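Side-chain contacts in MstE (Scytonema sp. PCC 10023, PDB 6SBF), which is a monodomain class II terpene cyclase that probably cyclises linear isoprenoid chains into the polycyclic scaffolds of merosterol-type natural products: residues I28-A33 with E297-N302; G43-F48 with E79-A84; D110-A115 with A135-H140; K247-Q252 with K285-A290; G293-Q298 with N358-A363. The protein carries 1 engineered substitution. All blocks are in the same frame, centred on the assembly; numbering follows the deposited sequence.

Contact 1: I28-A33 with E297-N302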
# COMPACT_ATOMS: atom_id res chain seq x y z
N ILE A 28 -11.55 -13.25 8.33
CA ILE A 28 -10.72 -12.19 8.96
C ILE A 28 -9.90 -12.80 10.11
O ILE A 28 -8.73 -12.49 10.26
CB ILE A 28 -11.61 -11.01 9.36
CG1 ILE A 28 -12.12 -10.26 8.13
CG2 ILE A 28 -10.88 -10.11 10.37
CD1 ILE A 28 -13.34 -9.43 8.38
N ASN A 29 -10.56 -13.57 10.97
CA ASN A 29 -9.85 -14.12 12.12
C ASN A 29 -8.73 -15.07 11.74
O ASN A 29 -7.66 -15.04 12.34
CB ASN A 29 -10.82 -14.80 13.10
CG ASN A 29 -11.78 -13.78 13.72
OD1 ASN A 29 -11.42 -12.62 13.87
ND2 ASN A 29 -12.94 -14.26 14.12
N ALA A 30 -8.96 -15.86 10.70
CA ALA A 30 -7.91 -16.79 10.23
C ALA A 30 -6.73 -15.99 9.67
O ALA A 30 -5.56 -16.37 9.90
CB ALA A 30 -8.45 -17.75 9.19
N ALA A 31 -7.00 -14.88 9.00
CA ALA A 31 -5.93 -14.03 8.45
C ALA A 31 -5.16 -13.33 9.55
O ALA A 31 -3.92 -13.21 9.47
CB ALA A 31 -6.51 -13.09 7.47
N VAL A 32 -5.91 -12.83 10.55
CA VAL A 32 -5.22 -12.17 11.67
C VAL A 32 -4.31 -13.20 12.37
O VAL A 32 -3.16 -12.86 12.74
CB VAL A 32 -6.25 -11.57 12.63
CG1 VAL A 32 -5.63 -11.19 13.95
CG2 VAL A 32 -6.95 -10.39 11.97
N ALA A 33 -4.81 -14.42 12.59
CA ALA A 33 -3.95 -15.43 13.26
C ALA A 33 -2.70 -15.69 12.40
O ALA A 33 -1.55 -15.80 12.91
CB ALA A 33 -4.71 -16.72 13.50
N GLU A 297 -13.52 -16.96 -1.22
CA GLU A 297 -13.24 -18.27 -1.88
C GLU A 297 -11.75 -18.50 -2.10
O GLU A 297 -11.34 -19.67 -2.04
CB GLU A 297 -14.05 -18.42 -3.20
CG GLU A 297 -13.82 -19.75 -3.93
CD GLU A 297 -14.93 -20.09 -4.92
OE1 GLU A 297 -14.99 -21.27 -5.34
OE2 GLU A 297 -15.71 -19.16 -5.27
N GLN A 298 -10.98 -17.43 -2.30
CA GLN A 298 -9.54 -17.51 -2.63
C GLN A 298 -8.68 -17.74 -1.41
O GLN A 298 -7.51 -18.03 -1.57
CB GLN A 298 -9.07 -16.27 -3.40
CG GLN A 298 -9.76 -16.10 -4.75
CD GLN A 298 -9.46 -17.25 -5.69
OE1 GLN A 298 -8.33 -17.59 -5.89
NE2 GLN A 298 -10.48 -17.88 -6.25
N GLN A 299 -9.21 -17.54 -0.20
CA GLN A 299 -8.33 -17.64 0.99
C GLN A 299 -7.77 -19.06 1.07
O GLN A 299 -8.50 -20.03 0.85
CB GLN A 299 -9.15 -17.31 2.23
CG GLN A 299 -8.28 -17.10 3.47
CD GLN A 299 -9.10 -16.57 4.65
OE1 GLN A 299 -10.33 -16.67 4.63
NE2 GLN A 299 -8.40 -15.97 5.61
N ARG A 300 -6.50 -19.16 1.44
CA ARG A 300 -5.82 -20.45 1.67
C ARG A 300 -6.16 -21.00 3.05
O ARG A 300 -6.59 -20.30 3.97
CB ARG A 300 -4.31 -20.27 1.48
CG ARG A 300 -4.00 -19.84 0.05
CD ARG A 300 -2.60 -20.02 -0.44
NE ARG A 300 -1.83 -19.03 0.26
CZ ARG A 300 -0.64 -18.60 -0.13
NH1 ARG A 300 -0.07 -19.12 -1.22
NH2 ARG A 300 -0.01 -17.73 0.62
N PRO A 301 -5.96 -22.33 3.27
CA PRO A 301 -6.33 -22.96 4.53
C PRO A 301 -5.64 -22.37 5.76
O PRO A 301 -6.22 -22.39 6.83
CB PRO A 301 -5.86 -24.40 4.36
CG PRO A 301 -6.06 -24.61 2.89
CD PRO A 301 -5.61 -23.32 2.24
N ASN A 302 -4.43 -21.84 5.59
CA ASN A 302 -3.63 -21.23 6.68
C ASN A 302 -4.06 -19.79 6.99
O ASN A 302 -3.45 -19.19 7.88
CB ASN A 302 -2.13 -21.33 6.45
CG ASN A 302 -1.58 -20.44 5.37
OD1 ASN A 302 -2.35 -19.73 4.73
ND2 ASN A 302 -0.26 -20.48 5.24
O HOH W 1 -5.26 -19.10 10.63

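Contact 2: G43-F48 with E79-A84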
# COMPACT_ATOMS: atom_id res chain seq x y z
N GLY A 43 9.68 -9.71 16.56
CA GLY A 43 8.29 -9.30 16.40
C GLY A 43 8.01 -8.56 15.09
O GLY A 43 6.87 -8.14 14.92
N TRP A 44 8.99 -8.38 14.22
CA TRP A 44 8.73 -7.68 12.94
C TRP A 44 7.87 -8.53 12.01
O TRP A 44 8.06 -9.74 11.93
CB TRP A 44 10.07 -7.41 12.24
CG TRP A 44 10.98 -6.45 12.93
CD1 TRP A 44 12.06 -6.75 13.70
CD2 TRP A 44 10.94 -5.02 12.87
NE1 TRP A 44 12.69 -5.61 14.13
CE2 TRP A 44 12.01 -4.53 13.63
CE3 TRP A 44 10.05 -4.11 12.30
CZ2 TRP A 44 12.25 -3.17 13.79
CZ3 TRP A 44 10.29 -2.77 12.45
CH2 TRP A 44 11.37 -2.30 13.18
N TRP A 45 7.07 -7.86 11.17
CA TRP A 45 6.63 -8.43 9.90
C TRP A 45 7.67 -8.15 8.80
O TRP A 45 8.14 -7.02 8.70
CB TRP A 45 5.30 -7.79 9.51
CG TRP A 45 4.14 -8.26 10.33
CD1 TRP A 45 3.60 -9.50 10.35
CD2 TRP A 45 3.33 -7.48 11.22
NE1 TRP A 45 2.55 -9.58 11.24
CE2 TRP A 45 2.36 -8.34 11.76
CE3 TRP A 45 3.31 -6.13 11.61
CZ2 TRP A 45 1.43 -7.89 12.72
CZ3 TRP A 45 2.40 -5.67 12.56
CH2 TRP A 45 1.45 -6.55 13.07
N GLN A 46 8.04 -9.21 8.11
CA GLN A 46 9.04 -9.14 7.05
C GLN A 46 8.42 -9.58 5.73
O GLN A 46 7.68 -10.54 5.68
CB GLN A 46 10.18 -10.12 7.32
CG GLN A 46 11.05 -9.76 8.49
CD GLN A 46 12.16 -10.78 8.64
OE1 GLN A 46 11.91 -11.88 9.08
NE2 GLN A 46 13.34 -10.43 8.22
N ASP A 47 8.83 -8.90 4.65
CA ASP A 47 8.41 -9.37 3.30
C ASP A 47 9.29 -8.67 2.29
O ASP A 47 9.89 -7.67 2.57
CB ASP A 47 6.93 -9.18 3.03
CG ASP A 47 6.23 -10.40 2.45
OD1 ASP A 47 6.95 -11.19 1.73
OD2 ASP A 47 5.01 -10.56 2.64
N PHE A 48 9.24 -9.23 1.06
CA PHE A 48 10.04 -8.83 -0.10
C PHE A 48 11.50 -9.21 0.11
O PHE A 48 11.97 -9.32 1.24
CB PHE A 48 9.88 -7.36 -0.47
CG PHE A 48 8.45 -6.96 -0.80
CD1 PHE A 48 7.96 -7.13 -2.09
CD2 PHE A 48 7.61 -6.43 0.17
CE1 PHE A 48 6.64 -6.80 -2.37
CE2 PHE A 48 6.30 -6.11 -0.15
CZ PHE A 48 5.82 -6.27 -1.43
N GLU A 79 -2.40 -4.49 20.79
CA GLU A 79 -1.09 -4.77 21.48
C GLU A 79 0.00 -5.06 20.47
O GLU A 79 1.14 -4.59 20.64
CB GLU A 79 -1.26 -5.94 22.44
CG GLU A 79 -2.09 -5.63 23.66
CD GLU A 79 -2.47 -6.83 24.50
OE1 GLU A 79 -2.29 -7.97 24.11
OE2 GLU A 79 -3.02 -6.57 25.62
N ALA A 80 -0.34 -5.80 19.41
CA ALA A 80 0.65 -6.06 18.34
C ALA A 80 1.08 -4.76 17.67
O ALA A 80 2.26 -4.59 17.34
CB ALA A 80 0.07 -7.02 17.35
N LEU A 81 0.15 -3.84 17.46
CA LEU A 81 0.48 -2.54 16.87
C LEU A 81 1.34 -1.69 17.79
O LEU A 81 2.31 -1.03 17.36
CB LEU A 81 -0.76 -1.81 16.45
CG LEU A 81 -1.34 -2.15 15.09
CD1 LEU A 81 -1.28 -3.60 14.71
CD2 LEU A 81 -2.66 -1.52 14.87
N MET A 82 1.06 -1.73 19.09
CA MET A 82 1.90 -1.02 20.08
C MET A 82 3.34 -1.59 20.03
O MET A 82 4.29 -0.83 20.06
CB MET A 82 1.27 -1.20 21.46
CG MET A 82 -0.02 -0.45 21.62
SD MET A 82 0.38 1.24 22.02
CE MET A 82 0.50 1.06 23.80
N GLN A 83 3.46 -2.92 19.93
CA GLN A 83 4.79 -3.55 19.85
C GLN A 83 5.49 -3.14 18.55
O GLN A 83 6.69 -2.86 18.54
CB GLN A 83 4.70 -5.08 19.95
CG GLN A 83 6.06 -5.74 19.57
CD GLN A 83 6.09 -7.25 19.75
OE1 GLN A 83 6.52 -7.75 20.79
NE2 GLN A 83 5.63 -7.98 18.74
N ALA A 84 4.75 -3.10 17.44
CA ALA A 84 5.34 -2.70 16.15
C ALA A 84 5.88 -1.26 16.25
O ALA A 84 6.96 -0.99 15.72
CB ALA A 84 4.30 -2.81 15.05

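Contact 3: D110-A115 with A135-H140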
# COMPACT_ATOMS: atom_id res chain seq x y z
N ASP A 110 8.06 6.94 1.66
CA ASP A 110 6.90 6.02 1.69
C ASP A 110 6.88 5.29 3.02
O ASP A 110 5.85 5.24 3.70
CB ASP A 110 6.92 5.08 0.50
CG ASP A 110 5.61 4.30 0.38
OD1 ASP A 110 4.56 4.93 0.40
OD2 ASP A 110 5.67 3.10 0.24
N THR A 111 7.97 4.66 3.35
CA THR A 111 8.07 3.93 4.61
C THR A 111 7.73 4.90 5.75
O THR A 111 6.99 4.50 6.68
CB THR A 111 9.49 3.38 4.84
OG1 THR A 111 9.81 2.52 3.74
CG2 THR A 111 9.54 2.64 6.15
N THR A 112 8.29 6.06 5.70
CA THR A 112 8.06 7.06 6.81
C THR A 112 6.59 7.40 6.92
O THR A 112 6.05 7.48 8.03
CB THR A 112 9.00 8.27 6.63
OG1 THR A 112 10.36 7.82 6.67
CG2 THR A 112 8.80 9.29 7.68
N GLY A 113 5.90 7.61 5.81
CA GLY A 113 4.47 7.87 5.85
C GLY A 113 3.68 6.75 6.46
O GLY A 113 2.83 7.01 7.34
N TRP A 114 3.94 5.51 6.09
CA TRP A 114 3.22 4.38 6.69
C TRP A 114 3.51 4.30 8.19
O TRP A 114 2.60 3.95 8.96
CB TRP A 114 3.54 3.06 6.00
CG TRP A 114 2.93 2.97 4.64
CD1 TRP A 114 3.55 3.11 3.43
CD2 TRP A 114 1.53 2.73 4.33
NE1 TRP A 114 2.64 3.04 2.40
CE2 TRP A 114 1.40 2.76 2.92
CE3 TRP A 114 0.41 2.44 5.12
CZ2 TRP A 114 0.17 2.61 2.31
CZ3 TRP A 114 -0.81 2.26 4.50
CH2 TRP A 114 -0.93 2.35 3.09
N ALA A 115 4.73 4.51 8.59
CA ALA A 115 5.10 4.47 10.03
C ALA A 115 4.31 5.54 10.77
O ALA A 115 3.90 5.29 11.92
CB ALA A 115 6.59 4.66 10.21
N ALA A 135 8.79 16.03 9.94
CA ALA A 135 9.68 17.10 9.44
C ALA A 135 10.54 16.58 8.27
O ALA A 135 10.64 17.26 7.25
CB ALA A 135 10.49 17.63 10.59
N ALA A 136 11.07 15.38 8.42
CA ALA A 136 11.89 14.77 7.39
C ALA A 136 11.06 14.58 6.13
O ALA A 136 11.60 14.76 5.02
CB ALA A 136 12.48 13.47 7.84
N LEU A 137 9.80 14.20 6.24
CA LEU A 137 8.95 14.05 5.04
C LEU A 137 8.88 15.34 4.27
O LEU A 137 8.86 15.28 3.01
CB LEU A 137 7.52 13.72 5.38
CG LEU A 137 7.22 12.29 5.58
CD1 LEU A 137 5.75 12.10 5.94
CD2 LEU A 137 7.56 11.46 4.36
N ALA A 138 8.89 16.47 4.94
CA ALA A 138 8.75 17.76 4.26
C ALA A 138 9.93 17.95 3.30
O ALA A 138 9.74 18.60 2.25
CB ALA A 138 8.62 18.86 5.26
N THR A 139 11.08 17.37 3.61
CA THR A 139 12.29 17.50 2.77
C THR A 139 12.08 16.87 1.38
O THR A 139 12.79 17.27 0.45
CB THR A 139 13.49 16.90 3.48
OG1 THR A 139 13.54 17.47 4.80
CG2 THR A 139 14.77 17.17 2.73
N HIS A 140 11.16 15.92 1.26
CA HIS A 140 10.88 15.17 0.04
C HIS A 140 9.83 15.85 -0.85
O HIS A 140 9.60 15.34 -1.97
CB HIS A 140 10.46 13.76 0.42
CG HIS A 140 11.53 12.95 1.02
ND1 HIS A 140 12.61 12.46 0.31
CD2 HIS A 140 11.69 12.50 2.26
CE1 HIS A 140 13.36 11.74 1.13
NE2 HIS A 140 12.83 11.75 2.30

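Contact 4: K247-Q252 with K285-A290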
# COMPACT_ATOMS: atom_id res chain seq x y z
N LYS A 247 -15.54 -0.65 -13.46
CA LYS A 247 -15.12 -1.25 -14.77
C LYS A 247 -14.03 -2.31 -14.57
O LYS A 247 -14.01 -3.31 -15.25
CB LYS A 247 -14.69 -0.11 -15.73
CG LYS A 247 -14.48 -0.54 -17.17
CD LYS A 247 -13.09 -0.95 -17.64
CE LYS A 247 -13.05 -1.20 -19.14
NZ LYS A 247 -12.19 -2.34 -19.53
N ARG A 248 -13.11 -2.05 -13.65
CA ARG A 248 -11.98 -2.95 -13.36
C ARG A 248 -12.43 -4.27 -12.75
O ARG A 248 -11.77 -5.32 -12.96
CB ARG A 248 -10.93 -2.30 -12.47
CG ARG A 248 -10.17 -1.13 -13.07
CD ARG A 248 -9.24 -1.54 -14.18
NE ARG A 248 -8.16 -2.39 -13.66
CZ ARG A 248 -7.41 -3.22 -14.37
NH1 ARG A 248 -7.50 -3.28 -15.68
NH2 ARG A 248 -6.46 -3.91 -13.79
N LEU A 249 -13.48 -4.25 -11.96
CA LEU A 249 -13.97 -5.47 -11.33
C LEU A 249 -14.85 -6.22 -12.32
O LEU A 249 -15.80 -5.69 -12.86
CB LEU A 249 -14.72 -5.14 -10.05
CG LEU A 249 -14.78 -6.30 -9.11
CD1 LEU A 249 -13.48 -6.45 -8.33
CD2 LEU A 249 -15.94 -6.20 -8.21
N CYS A 250 -14.50 -7.43 -12.66
CA CYS A 250 -15.39 -8.14 -13.57
C CYS A 250 -16.52 -8.73 -12.74
O CYS A 250 -16.52 -8.74 -11.49
CB CYS A 250 -14.67 -9.23 -14.33
SG CYS A 250 -14.31 -10.63 -13.26
N PRO A 251 -17.53 -9.25 -13.45
CA PRO A 251 -18.72 -9.80 -12.78
C PRO A 251 -18.43 -10.95 -11.81
O PRO A 251 -19.17 -11.11 -10.85
CB PRO A 251 -19.62 -10.22 -13.96
CG PRO A 251 -19.17 -9.33 -15.09
CD PRO A 251 -17.67 -9.18 -14.91
N GLN A 252 -17.33 -11.68 -12.03
CA GLN A 252 -16.97 -12.84 -11.18
C GLN A 252 -16.36 -12.37 -9.85
O GLN A 252 -16.15 -13.21 -8.98
CB GLN A 252 -16.01 -13.78 -11.91
CG GLN A 252 -16.65 -14.39 -13.15
CD GLN A 252 -16.23 -13.63 -14.38
OE1 GLN A 252 -16.44 -12.41 -14.54
NE2 GLN A 252 -15.56 -14.35 -15.26
N LYS A 285 -22.54 -1.39 -4.90
CA LYS A 285 -22.82 -2.29 -3.78
C LYS A 285 -22.68 -3.74 -4.27
O LYS A 285 -22.09 -4.60 -3.58
CB LYS A 285 -24.18 -1.99 -3.17
CG LYS A 285 -24.49 -2.87 -1.98
CD LYS A 285 -25.80 -2.54 -1.29
CE LYS A 285 -25.80 -2.94 0.17
NZ LYS A 285 -27.18 -3.10 0.68
N ALA A 286 -23.30 -4.07 -5.39
CA ALA A 286 -23.29 -5.45 -5.89
C ALA A 286 -21.84 -5.85 -6.26
O ALA A 286 -21.49 -7.01 -6.10
CB ALA A 286 -24.21 -5.59 -7.09
N ALA A 287 -21.05 -4.94 -6.81
CA ALA A 287 -19.65 -5.22 -7.16
C ALA A 287 -18.85 -5.53 -5.91
O ALA A 287 -18.06 -6.47 -5.88
CB ALA A 287 -19.11 -4.04 -7.92
N ARG A 288 -19.05 -4.74 -4.87
CA ARG A 288 -18.38 -5.05 -3.60
C ARG A 288 -18.75 -6.44 -3.07
O ARG A 288 -17.85 -7.18 -2.57
CB ARG A 288 -18.67 -4.01 -2.53
CG ARG A 288 -18.06 -2.65 -2.84
CD ARG A 288 -17.93 -1.74 -1.63
NE ARG A 288 -19.19 -1.68 -0.88
CZ ARG A 288 -20.22 -0.86 -1.13
NH1 ARG A 288 -20.08 0.23 -1.85
NH2 ARG A 288 -21.36 -1.11 -0.54
N ALA A 289 -20.02 -6.80 -3.11
CA ALA A 289 -20.48 -8.10 -2.65
C ALA A 289 -19.79 -9.20 -3.44
O ALA A 289 -19.39 -10.22 -2.88
CB ALA A 289 -21.98 -8.18 -2.77
N ALA A 290 -19.64 -9.01 -4.75
CA ALA A 290 -18.96 -10.00 -5.62
C ALA A 290 -17.48 -10.14 -5.25
O ALA A 290 -16.97 -11.26 -5.18
CB ALA A 290 -19.17 -9.67 -7.11

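Contact 5: G293-Q298 with N358-A363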
# COMPACT_ATOMS: atom_id res chain seq x y z
N GLY A 293 -17.12 -12.03 -2.04
CA GLY A 293 -17.30 -13.47 -2.22
C GLY A 293 -16.07 -14.11 -2.85
O GLY A 293 -15.65 -15.20 -2.43
N TRP A 294 -15.49 -13.46 -3.85
CA TRP A 294 -14.33 -14.05 -4.53
C TRP A 294 -13.13 -14.10 -3.57
O TRP A 294 -12.45 -15.13 -3.48
CB TRP A 294 -14.01 -13.24 -5.78
CG TRP A 294 -12.88 -13.84 -6.55
CD1 TRP A 294 -12.95 -14.86 -7.45
CD2 TRP A 294 -11.52 -13.39 -6.51
NE1 TRP A 294 -11.69 -15.09 -7.95
CE2 TRP A 294 -10.80 -14.19 -7.43
CE3 TRP A 294 -10.83 -12.38 -5.83
CZ2 TRP A 294 -9.44 -14.03 -7.63
CZ3 TRP A 294 -9.48 -12.20 -6.04
CH2 TRP A 294 -8.79 -13.01 -6.95
N LEU A 295 -12.94 -13.01 -2.80
CA LEU A 295 -11.80 -13.04 -1.85
C LEU A 295 -12.04 -14.13 -0.78
O LEU A 295 -11.08 -14.84 -0.43
CB LEU A 295 -11.64 -11.65 -1.21
CG LEU A 295 -11.10 -10.59 -2.15
CD1 LEU A 295 -11.26 -9.18 -1.54
CD2 LEU A 295 -9.65 -10.83 -2.47
N LEU A 296 -13.27 -14.30 -0.31
CA LEU A 296 -13.53 -15.38 0.65
C LEU A 296 -13.15 -16.74 0.04
O LEU A 296 -12.54 -17.57 0.72
CB LEU A 296 -14.98 -15.40 1.14
CG LEU A 296 -15.40 -14.19 1.94
CD1 LEU A 296 -16.90 -14.24 2.24
CD2 LEU A 296 -14.61 -14.10 3.21
N GLU A 297 -13.52 -16.96 -1.22
CA GLU A 297 -13.24 -18.27 -1.88
C GLU A 297 -11.75 -18.50 -2.10
O GLU A 297 -11.34 -19.67 -2.04
CB GLU A 297 -14.05 -18.42 -3.20
CG GLU A 297 -13.82 -19.75 -3.93
CD GLU A 297 -14.93 -20.09 -4.92
OE1 GLU A 297 -14.99 -21.27 -5.34
OE2 GLU A 297 -15.71 -19.16 -5.27
N GLN A 298 -10.98 -17.43 -2.30
CA GLN A 298 -9.54 -17.51 -2.63
C GLN A 298 -8.68 -17.74 -1.41
O GLN A 298 -7.51 -18.03 -1.57
CB GLN A 298 -9.07 -16.27 -3.40
CG GLN A 298 -9.76 -16.10 -4.75
CD GLN A 298 -9.46 -17.25 -5.69
OE1 GLN A 298 -8.33 -17.59 -5.89
NE2 GLN A 298 -10.48 -17.88 -6.25
N ASN A 358 -7.65 -6.07 5.56
CA ASN A 358 -8.10 -4.69 5.76
C ASN A 358 -9.34 -4.38 4.90
O ASN A 358 -10.33 -3.79 5.36
CB ASN A 358 -6.96 -3.75 5.53
CG ASN A 358 -7.38 -2.32 5.47
OD1 ASN A 358 -7.88 -1.87 4.45
ND2 ASN A 358 -7.13 -1.58 6.54
N SER A 359 -9.28 -4.77 3.63
CA SER A 359 -10.40 -4.44 2.70
C SER A 359 -11.66 -5.14 3.19
O SER A 359 -12.75 -4.57 3.06
CB SER A 359 -10.03 -4.78 1.26
OG SER A 359 -10.01 -6.20 0.99
N LEU A 360 -11.56 -6.37 3.69
CA LEU A 360 -12.74 -7.15 4.12
C LEU A 360 -13.35 -6.53 5.41
O LEU A 360 -14.56 -6.45 5.53
CB LEU A 360 -12.37 -8.60 4.34
CG LEU A 360 -11.99 -9.40 3.11
CD1 LEU A 360 -11.58 -10.81 3.51
CD2 LEU A 360 -13.12 -9.43 2.10
N VAL A 361 -12.48 -6.12 6.32
CA VAL A 361 -12.95 -5.42 7.54
C VAL A 361 -13.71 -4.14 7.16
O VAL A 361 -14.82 -3.88 7.68
CB VAL A 361 -11.79 -5.15 8.50
CG1 VAL A 361 -12.25 -4.31 9.68
CG2 VAL A 361 -11.18 -6.42 9.04
N LYS A 362 -13.15 -3.35 6.26
CA LYS A 362 -13.78 -2.08 5.88
C LYS A 362 -15.07 -2.35 5.10
O LYS A 362 -15.99 -1.54 5.22
CB LYS A 362 -12.77 -1.24 5.12
CG LYS A 362 -11.55 -0.76 5.89
CD LYS A 362 -10.51 0.04 5.12
CE LYS A 362 -11.06 1.18 4.34
NZ LYS A 362 -11.40 2.26 5.29
N ALA A 363 -15.14 -3.41 4.28
CA ALA A 363 -16.31 -3.61 3.43
C ALA A 363 -17.46 -4.26 4.15
O ALA A 363 -18.61 -4.14 3.66
CB ALA A 363 -15.89 -4.40 2.25

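Contact 1: I28-A33 with E297-N302
Q299 is the glutamine of a QW motif of the squalene-hopene cyclase family (Q-x3-G-x-W), with G303 and W305, and it reaches across to A30 and A31 of helix 18-37. With CG anti to the backbone N (chi1 -168°) and the chain extended beyond it, the side chain spans the distance between the turn and the helix and delivers its amide end-on to the two alanines. NE2 lies 3.9 Å from CB of A31 and 4.0 Å from CB of A30. The backbone N of A31 is 3.8 Å from NE2, too far for a bond, so the touch on the helix is van der Waals in kind. The polar bonds of the amide go to its flanks instead: OE1 meets S27 OG, one turn before A30 and A31 on helix 18-37, and NE2 donates to G303 O. Held at both ends, the amide has its flip settled, and W305 packs on both Q299 and A31. Beyond R300 and P301 the chain turns back toward the helix, and N302 brings its CA to 7.1 Å from the CA of A30. N302 OD1 bonds S304 OG, and the residue reaches the helix through its carbonyl: one water donates to A30 O at 2.8 Å and, weakly, to N302 O at 3.3 Å.

Contact 2: G43-F48 with E79-A84
N40 OD1 takes the N-H of both G43 and W44, and this double grip fixes the glycine whose CA lies 3.8 Å from NE2 of Q83. G43 has a phi of 118°, a conformation that suits a residue without CB, and the amide end of Q83 occupies the side where a CB would point. Q83 arrives there on an extended chain, CG anti to the backbone N (chi1 168°). The sequence R39, G43, W45 follows the spacing of a QW motif with arginine in the place of glutamine, and W45 carries the apolar half of the contact. Its six-membered ring points toward helix 75-90: CD1 of L81 comes to the ring edge, close to its plane, 4.3 Å from CH2 of W45. CB of A84 approaches obliquely, 4.2 Å from CZ3 of W45. At the other end of the indole NE1 donates to L35 O, which helps hold the ring's rotation. Further along, the D47 carboxylate ties the segment to the start of helix 350-363 by accepting the backbone N-H groups of N348, I350 and F351. Around the contact, V65 and L69 of helix 59-69 pack on W45, and L118 of helix 109-121 packs on both L81 and A84.

Contact 3: D110-A115 with A135-H140
T112 and L137 have the nearest CA atoms across the two segments, 7.3 Å apart, on consecutive helices, 109-121 and 128-138, that run in roughly opposite directions. They form a helical hairpin of the alpha6-alpha6 barrel. D108, just before the first helix, with A109, D110 and T111 reads DxDT, resembling the DxDD signature of class II cyclases. The side chains of T112 and L137 both point across the gap and run past one another, each heading toward the other's helix. The methyl of T112 does the touching: its CG2 sits 4.0 Å from CG of L137 and 4.2 Å from CD2 of L137. A chi1 of -60° lays OG1 of T112 beside the backbone N and leaves CG2 anti to it. In that place OG1 bonds D108 O and W99 N, so the hydroxyl ties down the helix start while the methyl packs. V183 of helix 177-183 and L116 also pack on L137, adding to the apolar surround of the leucine. CD1, the other branch of L137, comes to 4.4 Å from CA of G113.

Contact 4: K247-Q252 with K285-A290
The turn that follows helix 235-248 lies along the flank of helix 282-298, and L249, the first residue to leave helical backbone angles, makes its main apolar touch. CG of L249 stands anti to the backbone N (chi1 -158°), which turns the isobutyl group from the turn onto the helix surface. Its CD2 methyl rests against A287, 3.8 Å from A287 CB. CD2 of L249 is also 3.2 Å from A287 O, a tight carbon-oxygen approach in which it presses on the carbonyl of A287 as well as its methyl. V255 of the following loop packs on L249 as well. The run L249, C250, P251 and Q252 has the backbone course of Q299 to N302 in the QW motif, with leucine in the place of the glutamine. It reads as a degenerate copy of that motif, probably a relic of the repeats of this cyclase family. Here a leucine methyl, where Q299 offers an amide, leans on the neighbouring helix. One turn further along the helix, A290 points at the loop and sets its CB 4.0 Å from P251 O, where the CA atoms of Q252 and A290 are 6.6 Å apart. Toward the other side of helix 282-298, the R288 guanidinium bonds L275 O and M366 O.

Contact 5: G293-Q298 with N358-A363
L360 and L295 meet between helices 282-298 and 350-363, whose axes, taken over these short segments, come within 11.3 Å and make an angle of 138°, closer to antiparallel than to perpendicular. Both leucines carry CG anti to the carbonyl carbon, and their side chains meet at a slant as they point into the gap. The touch is between methyl groups, CD1 of L295 at 4.1 Å from CD2 of L360. The same CD1 also lies 4.1 Å from OG of S359, which is packing and no polar contact: that hydroxyl, at a chi1 of 73°, bonds V356 O one turn back on its own helix. L296 adds the third leucine. It sets off along the helix flank, but its CD2 swings back to 4.5 Å from CD1 of L360, so L360 is met by L295 through one branch and by L296 through the other. The L295 carbonyl accepts from W305 NE1, tying the tryptophan of the QW motif to the helix before it. Helix 18-37 closes one side of the leucine cluster, with L24 and S27 on L360 and S27 again on L296, while A269 and L272 of helix 265-275 pack on S359.

Overall arrangement
The five contacts tie helices and the turns between them, some near in sequence and one pair far apart. Contact 1 bridges the longest span, bringing helix 18-37 against the turn after helix 282-298, and contacts 2, 3 and 4 close shorter loops within that span. Contacts 1, 4 and 5 share helix 282-298. Contacts 1 and 5 have E297 and Q298 in common, their centres about 10 Å apart. Contact 4 lies about 12 Å from contact 5, centre to centre, and Q252 touches W294. Contact 3 lies across the chain's centre from contact 1, its centre about 19 Å from that of contact 2. Helices 18-37 and 350-363 pack together through I28 and V361 beside helix 282-298, which helps close the barrel.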